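Local coordinates for glutamate--tRNA ligase (Elizabethkingia anophelis, PDB 6B1Z), which probably attaches glutamate to its cognate tRNA at the expense of ATP, as a class I aminoacyl-tRNA synthetase (EC 6.1.1.17), at residues A[126-131]-A[143-148]; A[179-184]-A[238-243]; A[311-316]-A[323-328]; A[408-413]-A[488-493]. One frame throughout, in Å; residues are numbered along the deposited sequence. Where two conformers were deposited one is given.

Contact 1 (A[126-131]-A[143-148])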
loop_
_atom_site.group_PDB
_atom_site.type_symbol
_atom_site.label_atom_id
_atom_site.label_comp_id
_atom_site.label_asym_id
_atom_site.label_seq_id
_atom_site.Cartn_x
_atom_site.Cartn_y
_atom_site.Cartn_z
ATOM N N ARG A 126 -15.415 34.271 -3.620
ATOM C CA ARG A 126 -14.258 33.594 -4.204
ATOM C C ARG A 126 -13.858 34.240 -5.526
ATOM O O ARG A 126 -12.667 34.469 -5.775
ATOM C CB ARG A 126 -14.549 32.107 -4.398
ATOM C CG ARG A 126 -14.594 31.321 -3.109
ATOM C CD ARG A 126 -14.840 29.841 -3.357
ATOM N NE ARG A 126 -15.186 29.163 -2.110
ATOM C CZ ARG A 126 -16.363 28.603 -1.859
ATOM N NH1 ARG A 126 -17.321 28.615 -2.778
ATOM N NH2 ARG A 126 -16.578 28.018 -0.685
ATOM N N ALA A 127 -14.842 34.561 -6.375
ATOM C CA ALA A 127 -14.558 35.214 -7.650
ATOM C C ALA A 127 -14.001 36.622 -7.453
ATOM O O ALA A 127 -13.151 37.072 -8.233
ATOM C CB ALA A 127 -15.824 35.258 -8.502
ATOM N N GLU A 128 -14.497 37.347 -6.446
ATOM C CA GLU A 128 -13.952 38.669 -6.162
ATOM C C GLU A 128 -12.474 38.588 -5.799
ATOM O O GLU A 128 -11.668 39.401 -6.272
ATOM C CB GLU A 128 -14.754 39.336 -5.043
ATOM C CG GLU A 128 -16.129 39.809 -5.480
ATOM C CD GLU A 128 -17.081 40.014 -4.322
ATOM O OE1 GLU A 128 -16.654 39.847 -3.160
ATOM O OE2 GLU A 128 -18.261 40.336 -4.576
ATOM N N PHE A 129 -12.097 37.607 -4.976
ATOM C CA PHE A 129 -10.693 37.436 -4.604
ATOM C C PHE A 129 -9.859 36.997 -5.799
ATOM O O PHE A 129 -8.752 37.506 -6.012
ATOM C CB PHE A 129 -10.568 36.421 -3.465
ATOM C CG PHE A 129 -10.683 37.025 -2.099
ATOM C CD1 PHE A 129 -11.883 37.565 -1.663
ATOM C CD2 PHE A 129 -9.593 37.034 -1.235
ATOM C CE1 PHE A 129 -11.993 38.115 -0.401
ATOM C CE2 PHE A 129 -9.698 37.587 0.023
ATOM C CZ PHE A 129 -10.894 38.131 0.441
ATOM N N GLU A 130 -10.378 36.059 -6.592
ATOM C CA GLU A 130 -9.628 35.571 -7.745
ATOM C C GLU A 130 -9.300 36.702 -8.711
ATOM O O GLU A 130 -8.189 36.762 -9.248
ATOM C CB GLU A 130 -10.417 34.463 -8.444
ATOM C CG GLU A 130 -9.573 33.537 -9.321
ATOM C CD GLU A 130 -9.396 34.060 -10.736
ATOM O OE1 GLU A 130 -10.145 34.982 -11.126
ATOM O OE2 GLU A 130 -8.513 33.550 -11.461
ATOM N N ALA A 131 -10.245 37.622 -8.930
ATOM C CA ALA A 131 -10.011 38.734 -9.847
ATOM C C ALA A 131 -8.883 39.641 -9.374
ATOM O O ALA A 131 -8.246 40.302 -10.202
ATOM C CB ALA A 131 -11.291 39.551 -10.031
ATOM N N ARG A 143 -14.872 37.560 7.975
ATOM C CA ARG A 143 -16.131 37.093 8.544
ATOM C C ARG A 143 -17.115 38.239 8.760
ATOM O O ARG A 143 -18.328 38.032 8.670
ATOM C CB ARG A 143 -15.890 36.313 9.842
ATOM C CG ARG A 143 -15.466 37.143 11.019
ATOM C CD ARG A 143 -15.493 36.301 12.302
ATOM N NE ARG A 143 -14.377 35.368 12.412
ATOM C CZ ARG A 143 -13.472 35.394 13.389
ATOM N NH1 ARG A 143 -13.545 36.327 14.345
ATOM N NH2 ARG A 143 -12.497 34.487 13.418
ATOM N N ASN A 144 -16.627 39.464 8.980
ATOM C CA ASN A 144 -17.563 40.540 9.271
ATOM C C ASN A 144 -18.293 41.073 8.048
ATOM O O ASN A 144 -19.253 41.834 8.214
ATOM C CB ASN A 144 -16.844 41.679 9.996
ATOM C CG ASN A 144 -16.561 41.336 11.442
ATOM O OD1 ASN A 144 -15.407 41.191 11.843
ATOM N ND2 ASN A 144 -17.619 41.183 12.229
ATOM N N ARG A 145 -17.911 40.695 6.827
ATOM C CA ARG A 145 -18.676 41.112 5.660
ATOM C C ARG A 145 -19.457 39.966 5.030
ATOM O O ARG A 145 -20.032 40.138 3.951
ATOM C CB ARG A 145 -17.776 41.783 4.623
ATOM C CG ARG A 145 -16.688 40.937 3.991
ATOM C CD ARG A 145 -15.900 41.849 3.049
ATOM N NE ARG A 145 -14.560 41.375 2.715
ATOM C CZ ARG A 145 -14.133 41.153 1.475
ATOM N NH1 ARG A 145 -14.943 41.357 0.442
ATOM N NH2 ARG A 145 -12.892 40.734 1.267
ATOM N N LEU A 146 -19.518 38.819 5.691
ATOM C CA LEU A 146 -20.332 37.708 5.235
ATOM C C LEU A 146 -21.581 37.631 6.119
ATOM O O LEU A 146 -21.930 38.607 6.800
ATOM C CB LEU A 146 -19.467 36.443 5.226
ATOM C CG LEU A 146 -18.428 36.514 4.094
ATOM C CD1 LEU A 146 -17.323 35.482 4.274
ATOM C CD2 LEU A 146 -19.106 36.358 2.733
ATOM N N ARG A 147 -22.281 36.496 6.095
ATOM C CA ARG A 147 -23.593 36.384 6.735
ATOM C C ARG A 147 -23.532 35.320 7.825
ATOM O O ARG A 147 -23.694 34.127 7.553
ATOM C CB ARG A 147 -24.675 36.079 5.701
ATOM C CG ARG A 147 -24.972 37.288 4.783
ATOM C CD ARG A 147 -26.051 37.023 3.709
ATOM N NE ARG A 147 -27.264 36.425 4.262
ATOM C CZ ARG A 147 -28.187 37.090 4.951
ATOM N NH1 ARG A 147 -28.040 38.389 5.183
ATOM N NH2 ARG A 147 -29.256 36.451 5.409
ATOM N N ASN A 148 -23.308 35.752 9.066
ATOM C CA ASN A 148 -23.104 34.817 10.164
ATOM C C ASN A 148 -23.515 35.504 11.467
ATOM O O ASN A 148 -23.873 36.683 11.477
ATOM C CB ASN A 148 -21.647 34.341 10.183
ATOM C CG ASN A 148 -20.676 35.494 10.261
ATOM O OD1 ASN A 148 -20.660 36.221 11.251
ATOM N ND2 ASN A 148 -19.877 35.684 9.216
#
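Arg145 reaches from the loop 143-148 to Phe129 on the helix 126-131, and the loop that carries it is pinned by a polar bond, Asn148 ND2 to Arg143 O at 2.9 Å. The bond is fairly straight (160°), and its acceptor lies close to the amide plane of Asn148. An asparagine suits this place because both ends of its amide work at once: OD1 takes the backbone N-H groups of Ile150 and Ser151, while ND2 also meets the hydroxyl of Tyr138. Across the gap the touch is slighter. With an extended chain from CG to NE, Arg145 spans the distance from the loop, and its NH2 comes within 3.2 Å of Phe129 CE1. Ring and guanidinium planes are 18° apart, yet the approach is oblique. Arg145 was deposited in two conformers, so this approach is doubtful in detail. Glu128, also in two conformers, has OE1 4.3 Å from Arg145 NH1, too far for a salt bridge; any attraction is weak and doubtful. Phe129 is buried and has a cation-pi partner in Arg132. The loop after helix 119-131 thus turns back so that one long arginine reaches the helix, at the periphery of the class I catalytic domain.

Contact 2 (A[179-184]-A[238-243]); sequences INLNDI and LHVLLY. With EDO (1,2-ethanediol), chain V.
Leu181 and Val240 make one of two close points between the strand 179-183 and the helix 238-243, both at normal van der Waals distance: Leu181 CD2 lies 3.8 Å from Val240 CG2, the side chains passing alongside one another and running opposite ways. At the other, Ile179 and Leu241 cross obliquely; a chi1 of -49° sets Ile179 CG1 beside the backbone N, from where CD1 reaches Leu241 CD2 at 3.9 Å. Branched aliphatic chains suit this interface, since the closest approaches are between methyl groups. Ile179, Leu181 and Leu241 are buried there, whereas Val240 is partly exposed, and Asn180 and Asn182, on the strand's other face, are exposed to solvent. Asn180 OD1 bonds the hydroxyl of Ser190 on the neighbouring strand. The helix also carries polar groups away from the strand. His239 holds Arg228 through ND1 and His211 through NE2, and a molecule of 1,2-ethanediol, probably from the crystallisation liquor, sets O1 3.1 Å above the centre of its ring. The same molecule lies at the edge of Tyr243, whose OH donates to its O2 at 2.6 Å, and has a further partner in Asp218. Just past the strand, Ile184 O is a ligand of a magnesium ion. Backbone bonds of Ile179 and Leu181 to strand 187-192 complete an antiparallel hairpin laid against a helix within the class I catalytic domain.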
loop_
_atom_site.group_PDB
_atom_site.type_symbol
_atom_site.label_atom_id
_atom_site.label_comp_id
_atom_site.label_asym_id
_atom_site.label_seq_id
_atom_site.Cartn_x
_atom_site.Cartn_y
_atom_site.Cartn_z
ATOM N N ILE A 179 0.079 29.737 18.383
ATOM C CA ILE A 179 -0.135 28.371 18.840
ATOM C C ILE A 179 1.202 27.648 18.763
ATOM O O ILE A 179 1.811 27.572 17.689
ATOM C CB ILE A 179 -1.195 27.658 17.986
ATOM C CG1 ILE A 179 -2.463 28.511 17.831
ATOM C CG2 ILE A 179 -1.527 26.301 18.604
ATOM C CD1 ILE A 179 -3.117 28.904 19.143
ATOM N N ASN A 180 1.670 27.115 19.893
ATOM C CA ASN A 180 2.925 26.361 19.926
ATOM C C ASN A 180 2.602 24.871 19.874
ATOM O O ASN A 180 1.991 24.332 20.805
ATOM C CB ASN A 180 3.733 26.711 21.170
ATOM C CG ASN A 180 4.079 28.184 21.231
ATOM O OD1 ASN A 180 4.620 28.741 20.281
ATOM N ND2 ASN A 180 3.748 28.827 22.348
ATOM N N LEU A 181 3.000 24.219 18.779
ATOM C CA LEU A 181 2.701 22.819 18.509
ATOM C C LEU A 181 3.938 21.952 18.722
ATOM O O LEU A 181 5.080 22.413 18.637
ATOM C CB LEU A 181 2.173 22.647 17.078
ATOM C CG LEU A 181 0.853 23.409 16.879
ATOM C CD1 LEU A 181 0.446 23.451 15.429
ATOM C CD2 LEU A 181 -0.249 22.780 17.716
ATOM N N ASN A 182 3.701 20.682 19.029
ATOM C CA ASN A 182 4.788 19.738 19.261
ATOM C C ASN A 182 4.367 18.412 18.651
ATOM O O ASN A 182 3.446 17.764 19.158
ATOM C CB ASN A 182 5.071 19.587 20.758
ATOM C CG ASN A 182 6.351 18.834 21.045
ATOM O OD1 ASN A 182 6.986 18.305 20.146
ATOM N ND2 ASN A 182 6.745 18.801 22.314
ATOM N N ASP A 183 5.037 18.016 17.574
ATOM C CA ASP A 183 4.732 16.776 16.867
ATOM C C ASP A 183 5.847 15.764 17.103
ATOM O O ASP A 183 7.024 16.119 17.121
ATOM C CB ASP A 183 4.590 17.042 15.363
ATOM C CG ASP A 183 4.063 15.831 14.612
ATOM O OD1 ASP A 183 4.878 15.106 13.989
ATOM O OD2 ASP A 183 2.843 15.605 14.716
ATOM N N ILE A 184 5.469 14.484 17.241
ATOM C CA ILE A 184 6.462 13.443 17.498
ATOM C C ILE A 184 7.454 13.329 16.343
ATOM O O ILE A 184 8.654 13.135 16.563
ATOM C CB ILE A 184 5.760 12.099 17.785
ATOM C CG1 ILE A 184 5.088 12.137 19.161
ATOM C CG2 ILE A 184 6.758 10.929 17.698
ATOM C CD1 ILE A 184 4.112 10.955 19.388
ATOM N N LEU A 238 -5.788 23.930 14.454
ATOM C CA LEU A 238 -7.229 23.867 14.661
ATOM C C LEU A 238 -7.600 22.748 15.622
ATOM O O LEU A 238 -8.422 22.932 16.525
ATOM C CB LEU A 238 -7.942 23.665 13.321
ATOM C CG LEU A 238 -9.446 23.370 13.432
ATOM C CD1 LEU A 238 -10.214 24.588 13.999
ATOM C CD2 LEU A 238 -9.990 22.970 12.074
ATOM N N HIS A 239 -7.030 21.563 15.423
ATOM C CA HIS A 239 -7.424 20.434 16.258
ATOM C C HIS A 239 -7.063 20.671 17.713
ATOM O O HIS A 239 -7.873 20.392 18.609
ATOM C CB HIS A 239 -6.782 19.158 15.724
ATOM C CG HIS A 239 -7.221 18.845 14.332
ATOM N ND1 HIS A 239 -6.492 18.051 13.465
ATOM C CD2 HIS A 239 -8.311 19.254 13.642
ATOM C CE1 HIS A 239 -7.129 17.972 12.308
ATOM N NE2 HIS A 239 -8.246 18.676 12.395
ATOM N N VAL A 240 -5.862 21.194 17.967
ATOM C CA VAL A 240 -5.459 21.507 19.334
ATOM C C VAL A 240 -6.385 22.560 19.933
ATOM O O VAL A 240 -6.804 22.444 21.089
ATOM C CB VAL A 240 -3.977 21.933 19.356
ATOM C CG1 VAL A 240 -3.595 22.586 20.684
ATOM C CG2 VAL A 240 -3.102 20.710 19.077
ATOM N N LEU A 241 -6.789 23.554 19.132
ATOM C CA LEU A 241 -7.715 24.572 19.624
ATOM C C LEU A 241 -9.098 23.989 19.903
ATOM O O LEU A 241 -9.795 24.460 20.817
ATOM C CB LEU A 241 -7.811 25.732 18.621
ATOM C CG LEU A 241 -6.612 26.673 18.630
ATOM C CD1 LEU A 241 -6.654 27.536 17.353
ATOM C CD2 LEU A 241 -6.668 27.547 19.887
ATOM N N LEU A 242 -9.524 22.976 19.130
ATOM C CA LEU A 242 -10.810 22.351 19.414
ATOM C C LEU A 242 -10.791 21.617 20.751
ATOM O O LEU A 242 -11.767 21.688 21.505
ATOM C CB LEU A 242 -11.198 21.398 18.279
ATOM C CG LEU A 242 -11.658 22.130 17.009
ATOM C CD1 LEU A 242 -11.780 21.119 15.857
ATOM C CD2 LEU A 242 -12.996 22.876 17.198
ATOM N N TYR A 243 -9.703 20.902 21.062
ATOM C CA TYR A 243 -9.621 20.262 22.376
ATOM C C TYR A 243 -9.701 21.311 23.474
ATOM O O TYR A 243 -10.437 21.138 24.449
ATOM C CB TYR A 243 -8.340 19.432 22.526
ATOM C CG TYR A 243 -8.382 18.124 21.774
ATOM C CD1 TYR A 243 -9.070 17.038 22.280
ATOM C CD2 TYR A 243 -7.727 17.986 20.559
ATOM C CE1 TYR A 243 -9.121 15.842 21.586
ATOM C CE2 TYR A 243 -7.775 16.790 19.850
ATOM C CZ TYR A 243 -8.477 15.730 20.377
ATOM O OH TYR A 243 -8.517 14.538 19.697
HETATM C C1 EDO V . -8.174 14.630 15.044
HETATM O O1 EDO V . -8.548 15.745 14.233
HETATM C C2 EDO V . -7.252 15.109 16.152
HETATM O O2 EDO V . -7.415 14.270 17.303
#

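Contact 3 (A[311-316]-A[323-328]); sequences VAMLGW and EIVSMD
Met313 and Val325 meet at an oblique angle, the end of the thioether chain running into one branch of the valine. The chain of Met313 turns at chi2 (-49°), bringing its terminal methyl to the opposite segment: CE lies 3.5 Å from Val325 CG2, tighter than usual for two carbons, and 3.6 Å from Glu323 O. A flexible methionine suits this reach, whereas the compact valine is buried and also rests on Met330 and Glu333 of the next helix. The backbone beside it is fixed by Asn309, whose amide bonds both Glu323 O and Val325 N. The carboxylate of Glu323 turns elsewhere, to a salt bridge with Lys350. Leaving the helix, the chain makes an inverse gamma turn at Leu314 and passes Gly315, where phi is 108° and a CB would jam against Leu314 O. The Ser326 side chain caps a backbone N of the first turn and Glu329 bonds back to Ser326 N, so the loop from helix 304-312 enters helix 327-333 through a capping box.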
loop_
_atom_site.group_PDB
_atom_site.type_symbol
_atom_site.label_atom_id
_atom_site.label_comp_id
_atom_site.label_asym_id
_atom_site.label_seq_id
_atom_site.Cartn_x
_atom_site.Cartn_y
_atom_site.Cartn_z
ATOM N N VAL A 311 6.953 -1.704 2.902
ATOM C CA VAL A 311 6.235 -0.498 3.315
ATOM C C VAL A 311 6.807 0.054 4.612
ATOM O O VAL A 311 6.973 1.273 4.766
ATOM C CB VAL A 311 4.727 -0.800 3.434
ATOM C CG1 VAL A 311 3.991 0.410 4.050
ATOM C CG2 VAL A 311 4.135 -1.098 2.049
ATOM N N ALA A 312 7.148 -0.830 5.556
ATOM C CA ALA A 312 7.694 -0.390 6.836
ATOM C C ALA A 312 8.949 0.444 6.665
ATOM O O ALA A 312 9.179 1.395 7.418
ATOM C CB ALA A 312 8.008 -1.607 7.712
ATOM N N MET A 313 9.782 0.098 5.686
ATOM C CA MET A 313 11.066 0.755 5.533
ATOM C C MET A 313 10.978 2.061 4.755
ATOM O O MET A 313 12.022 2.663 4.481
ATOM C CB MET A 313 12.056 -0.215 4.873
ATOM C CG MET A 313 12.280 -1.482 5.704
ATOM S SD MET A 313 12.632 -1.134 7.455
ATOM C CE MET A 313 12.760 -2.802 8.098
ATOM N N LEU A 314 9.770 2.510 4.398
ATOM C CA LEU A 314 9.579 3.830 3.784
ATOM C C LEU A 314 9.599 4.892 4.883
ATOM O O LEU A 314 8.583 5.482 5.267
ATOM C CB LEU A 314 8.285 3.863 2.974
ATOM C CG LEU A 314 8.256 2.954 1.740
ATOM C CD1 LEU A 314 6.875 2.951 1.117
ATOM C CD2 LEU A 314 9.307 3.389 0.715
ATOM N N GLY A 315 10.806 5.174 5.374
ATOM C CA GLY A 315 11.002 6.217 6.358
ATOM C C GLY A 315 11.316 5.728 7.750
ATOM O O GLY A 315 11.461 6.552 8.658
ATOM N N TRP A 316 11.421 4.421 7.959
ATOM C CA TRP A 316 11.856 3.880 9.235
ATOM C C TRP A 316 13.037 2.976 8.950
ATOM O O TRP A 316 12.999 2.193 8.000
ATOM C CB TRP A 316 10.730 3.111 9.939
ATOM C CG TRP A 316 11.164 2.325 11.160
ATOM C CD1 TRP A 316 11.666 2.829 12.329
ATOM C CD2 TRP A 316 11.100 0.903 11.334
ATOM N NE1 TRP A 316 11.935 1.806 13.211
ATOM C CE2 TRP A 316 11.597 0.614 12.622
ATOM C CE3 TRP A 316 10.679 -0.154 10.520
ATOM C CZ2 TRP A 316 11.679 -0.687 13.117
ATOM C CZ3 TRP A 316 10.765 -1.445 11.009
ATOM C CH2 TRP A 316 11.264 -1.701 12.295
ATOM N N GLU A 323 17.471 -5.409 7.250
ATOM C CA GLU A 323 16.405 -5.022 6.326
ATOM C C GLU A 323 15.247 -6.010 6.323
ATOM O O GLU A 323 14.086 -5.608 6.198
ATOM C CB GLU A 323 16.952 -4.908 4.914
ATOM C CG GLU A 323 17.869 -3.759 4.679
ATOM C CD GLU A 323 18.057 -3.535 3.206
ATOM O OE1 GLU A 323 18.942 -4.183 2.609
ATOM O OE2 GLU A 323 17.285 -2.741 2.646
ATOM N N ILE A 324 15.545 -7.302 6.398
ATOM C CA ILE A 324 14.523 -8.340 6.341
ATOM C C ILE A 324 14.063 -8.603 7.769
ATOM O O ILE A 324 14.844 -9.061 8.608
ATOM C CB ILE A 324 15.057 -9.617 5.685
ATOM C CG1 ILE A 324 15.499 -9.335 4.249
ATOM C CG2 ILE A 324 14.003 -10.709 5.731
ATOM C CD1 ILE A 324 14.353 -9.085 3.294
ATOM N N VAL A 325 12.800 -8.299 8.050
ATOM C CA VAL A 325 12.235 -8.468 9.386
ATOM C C VAL A 325 10.797 -8.950 9.257
ATOM O O VAL A 325 10.048 -8.507 8.379
ATOM C CB VAL A 325 12.297 -7.172 10.222
ATOM C CG1 VAL A 325 13.670 -7.028 10.888
ATOM C CG2 VAL A 325 11.972 -5.965 9.371
ATOM N N SER A 326 10.417 -9.854 10.151
ATOM C CA SER A 326 9.053 -10.335 10.275
ATOM C C SER A 326 8.192 -9.312 11.014
ATOM O O SER A 326 8.691 -8.382 11.652
ATOM C CB SER A 326 9.030 -11.649 11.050
ATOM O OG SER A 326 9.334 -11.407 12.421
ATOM N N MET A 327 6.873 -9.512 10.953
ATOM C CA MET A 327 5.978 -8.660 11.734
ATOM C C MET A 327 6.333 -8.694 13.220
ATOM O O MET A 327 6.333 -7.652 13.884
ATOM C CB MET A 327 4.524 -9.087 11.525
ATOM C CG MET A 327 3.492 -8.207 12.229
ATOM S SD MET A 327 3.390 -6.545 11.543
ATOM C CE MET A 327 2.373 -6.846 10.112
ATOM N N ASP A 328 6.623 -9.881 13.769
ATOM C CA ASP A 328 6.979 -9.954 15.185
ATOM C C ASP A 328 8.259 -9.183 15.485
ATOM O O ASP A 328 8.361 -8.517 16.523
ATOM C CB ASP A 328 7.116 -11.409 15.635
ATOM C CG ASP A 328 5.776 -12.065 15.890
ATOM O OD1 ASP A 328 4.782 -11.331 16.082
ATOM O OD2 ASP A 328 5.720 -13.313 15.902
#

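Contact 4 (A[408-413]-A[488-493]); sequences GKFFFH and PDLMEM
Phe410 and Phe411 meet Leu490 and Met493 inside the all-helical anticodon-binding domain, where the turn 408-413 packs against the helix 488-493. The apolar contacts centre on Leu490. Its CG is anti to the backbone N (chi1 175°), which carries CD1 to both rings: it lies 3.8 Å from Phe410 CD2 and 3.6 Å from Phe411 CD1, approaching each obliquely. Leucine suits the spot because its fork offers a second methyl, CD2, to Phe410 as well. Met493 lies flank to flank with Phe411, both extending in the same sense, with its CG 3.6 Å from Phe411 CE1, and its chain then bends away at chi2. All four residues are buried, and Phe411 is also covered by Ile390 and Met394 of helix 384-394, as Leu490 is by Leu478 and Val479 of helix 467-479. Broad, flat phenylalanine rings suit this apolar setting between turn and helices. Within the turn the packing is close: Phe410 CE2 sits 3.6 Å above the face of Phe411, toward its rim, while Gly408, having no side chain, brings its CA over a face of Phe410. Among the polar bonds, Arg502, further along the helix 487-507, bonds Phe410 O and ties the turn to that helix. Within the turn Phe411 N reaches Gly408 O at 3.0 Å, and Lys409 O takes two backbone donors, His413 N at 2.9 Å and Phe412 N at 3.0 Å.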
loop_
_atom_site.group_PDB
_atom_site.type_symbol
_atom_site.label_atom_id
_atom_site.label_comp_id
_atom_site.label_asym_id
_atom_site.label_seq_id
_atom_site.Cartn_x
_atom_site.Cartn_y
_atom_site.Cartn_z
ATOM N N GLY A 408 10.625 -20.407 -17.753
ATOM C CA GLY A 408 10.956 -21.818 -17.856
ATOM C C GLY A 408 10.057 -22.562 -18.821
ATOM O O GLY A 408 9.709 -23.731 -18.592
ATOM N N LYS A 409 9.691 -21.908 -19.927
ATOM C CA LYS A 409 8.736 -22.532 -20.834
ATOM C C LYS A 409 9.311 -23.773 -21.501
ATOM O O LYS A 409 8.541 -24.658 -21.892
ATOM C CB LYS A 409 8.262 -21.517 -21.877
ATOM C CG LYS A 409 7.320 -20.453 -21.300
ATOM C CD LYS A 409 6.821 -19.504 -22.373
ATOM C CE LYS A 409 5.963 -18.403 -21.770
ATOM N NZ LYS A 409 5.490 -17.440 -22.801
ATOM N N PHE A 410 10.641 -23.879 -21.588
ATOM C CA PHE A 410 11.301 -25.058 -22.152
ATOM C C PHE A 410 11.075 -26.321 -21.337
ATOM O O PHE A 410 11.358 -27.410 -21.841
ATOM C CB PHE A 410 12.801 -24.800 -22.281
ATOM C CG PHE A 410 13.385 -24.094 -21.090
ATOM C CD1 PHE A 410 13.604 -22.728 -21.120
ATOM C CD2 PHE A 410 13.676 -24.793 -19.927
ATOM C CE1 PHE A 410 14.115 -22.060 -20.007
ATOM C CE2 PHE A 410 14.190 -24.141 -18.810
ATOM C CZ PHE A 410 14.409 -22.774 -18.854
ATOM N N PHE A 411 10.582 -26.221 -20.099
ATOM C CA PHE A 411 10.232 -27.438 -19.376
ATOM C C PHE A 411 8.987 -28.088 -19.946
ATOM O O PHE A 411 8.778 -29.292 -19.751
ATOM C CB PHE A 411 10.003 -27.150 -17.885
ATOM C CG PHE A 411 11.261 -26.868 -17.112
ATOM C CD1 PHE A 411 12.229 -27.850 -16.937
ATOM C CD2 PHE A 411 11.456 -25.633 -16.517
ATOM C CE1 PHE A 411 13.378 -27.593 -16.199
ATOM C CE2 PHE A 411 12.609 -25.368 -15.787
ATOM C CZ PHE A 411 13.568 -26.351 -15.629
ATOM N N PHE A 412 8.160 -27.318 -20.646
ATOM C CA PHE A 412 6.841 -27.753 -21.074
ATOM C C PHE A 412 6.632 -27.705 -22.580
ATOM O O PHE A 412 5.692 -28.341 -23.072
ATOM C CB PHE A 412 5.769 -26.890 -20.390
ATOM C CG PHE A 412 6.037 -26.643 -18.932
ATOM C CD1 PHE A 412 5.749 -27.618 -17.985
ATOM C CD2 PHE A 412 6.592 -25.445 -18.509
ATOM C CE1 PHE A 412 6.000 -27.395 -16.645
ATOM C CE2 PHE A 412 6.847 -25.218 -17.169
ATOM C CZ PHE A 412 6.550 -26.194 -16.239
ATOM N N HIS A 413 7.476 -26.986 -23.321
ATOM C CA HIS A 413 7.304 -26.787 -24.759
ATOM C C HIS A 413 8.647 -26.936 -25.457
ATOM O O HIS A 413 9.647 -26.372 -25.004
ATOM C CB HIS A 413 6.725 -25.399 -25.063
ATOM C CG HIS A 413 5.532 -25.040 -24.235
ATOM N ND1 HIS A 413 4.294 -25.620 -24.420
ATOM C CD2 HIS A 413 5.383 -24.150 -23.224
ATOM C CE1 HIS A 413 3.436 -25.105 -23.558
ATOM N NE2 HIS A 413 4.072 -24.211 -22.818
ATOM N N PRO A 488 21.950 -31.094 -17.522
ATOM C CA PRO A 488 21.488 -32.413 -17.055
ATOM C C PRO A 488 20.221 -32.338 -16.219
ATOM O O PRO A 488 19.430 -33.291 -16.222
ATOM C CB PRO A 488 22.682 -32.940 -16.245
ATOM C CG PRO A 488 23.861 -32.208 -16.791
ATOM C CD PRO A 488 23.330 -30.824 -17.072
ATOM N N ASP A 489 20.006 -31.231 -15.507
ATOM C CA ASP A 489 18.756 -31.046 -14.778
ATOM C C ASP A 489 17.586 -30.867 -15.737
ATOM O O ASP A 489 16.511 -31.440 -15.527
ATOM C CB ASP A 489 18.873 -29.847 -13.838
ATOM C CG ASP A 489 19.868 -30.079 -12.715
ATOM O OD1 ASP A 489 19.743 -31.105 -12.019
ATOM O OD2 ASP A 489 20.771 -29.233 -12.530
ATOM N N LEU A 490 17.773 -30.071 -16.795
ATOM C CA LEU A 490 16.711 -29.906 -17.785
ATOM C C LEU A 490 16.369 -31.228 -18.463
ATOM O O LEU A 490 15.189 -31.546 -18.659
ATOM C CB LEU A 490 17.118 -28.858 -18.821
ATOM C CG LEU A 490 16.139 -28.670 -19.986
ATOM C CD1 LEU A 490 14.739 -28.385 -19.468
ATOM C CD2 LEU A 490 16.612 -27.542 -20.891
ATOM N N MET A 491 17.386 -32.014 -18.829
ATOM C CA MET A 491 17.128 -33.294 -19.481
ATOM C C MET A 491 16.313 -34.217 -18.582
ATOM O O MET A 491 15.368 -34.863 -19.043
ATOM C CB MET A 491 18.445 -33.957 -19.885
ATOM C CG MET A 491 19.179 -33.210 -20.982
ATOM S SD MET A 491 20.940 -33.591 -21.060
ATOM C CE MET A 491 20.890 -35.194 -21.859
ATOM N N GLU A 492 16.652 -34.269 -17.289
ATOM C CA GLU A 492 15.884 -35.093 -16.359
ATOM C C GLU A 492 14.427 -34.650 -16.296
ATOM O O GLU A 492 13.522 -35.488 -16.205
ATOM C CB GLU A 492 16.512 -35.044 -14.964
ATOM C CG GLU A 492 15.746 -35.856 -13.922
ATOM C CD GLU A 492 16.240 -35.624 -12.506
ATOM O OE1 GLU A 492 17.458 -35.432 -12.321
ATOM O OE2 GLU A 492 15.405 -35.628 -11.576
ATOM N N MET A 493 14.182 -33.338 -16.354
ATOM C CA MET A 493 12.822 -32.826 -16.207
ATOM C C MET A 493 11.960 -33.183 -17.413
ATOM O O MET A 493 10.817 -33.627 -17.257
ATOM C CB MET A 493 12.846 -31.313 -15.984
ATOM C CG MET A 493 13.388 -30.859 -14.624
ATOM S SD MET A 493 12.490 -31.533 -13.203
ATOM C CE MET A 493 13.548 -32.915 -12.774
#

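The four contacts follow one another along an elongated chain. Contacts 1, 2 and 3 belong to the class I catalytic part, contact 4 to the anticodon-binding domain. Contacts 1 and 2 lie on the same side of the chain's centre, about 28 Å apart between centres, with nearest atoms about 10 Å apart. Contact 3 stands closer to the middle of the molecule, about 30 Å from contact 2 and about 37 Å from contact 4 between centres. Contacts 1 and 4 are about 75 Å apart between centres, on opposite sides. The magnesium ion is bound by Ile184 O, in segment 179-184, about 12 Å from the side chain of Leu181; formic acid, probably from the crystallisation liquor, lies about 4 Å from that of Phe411.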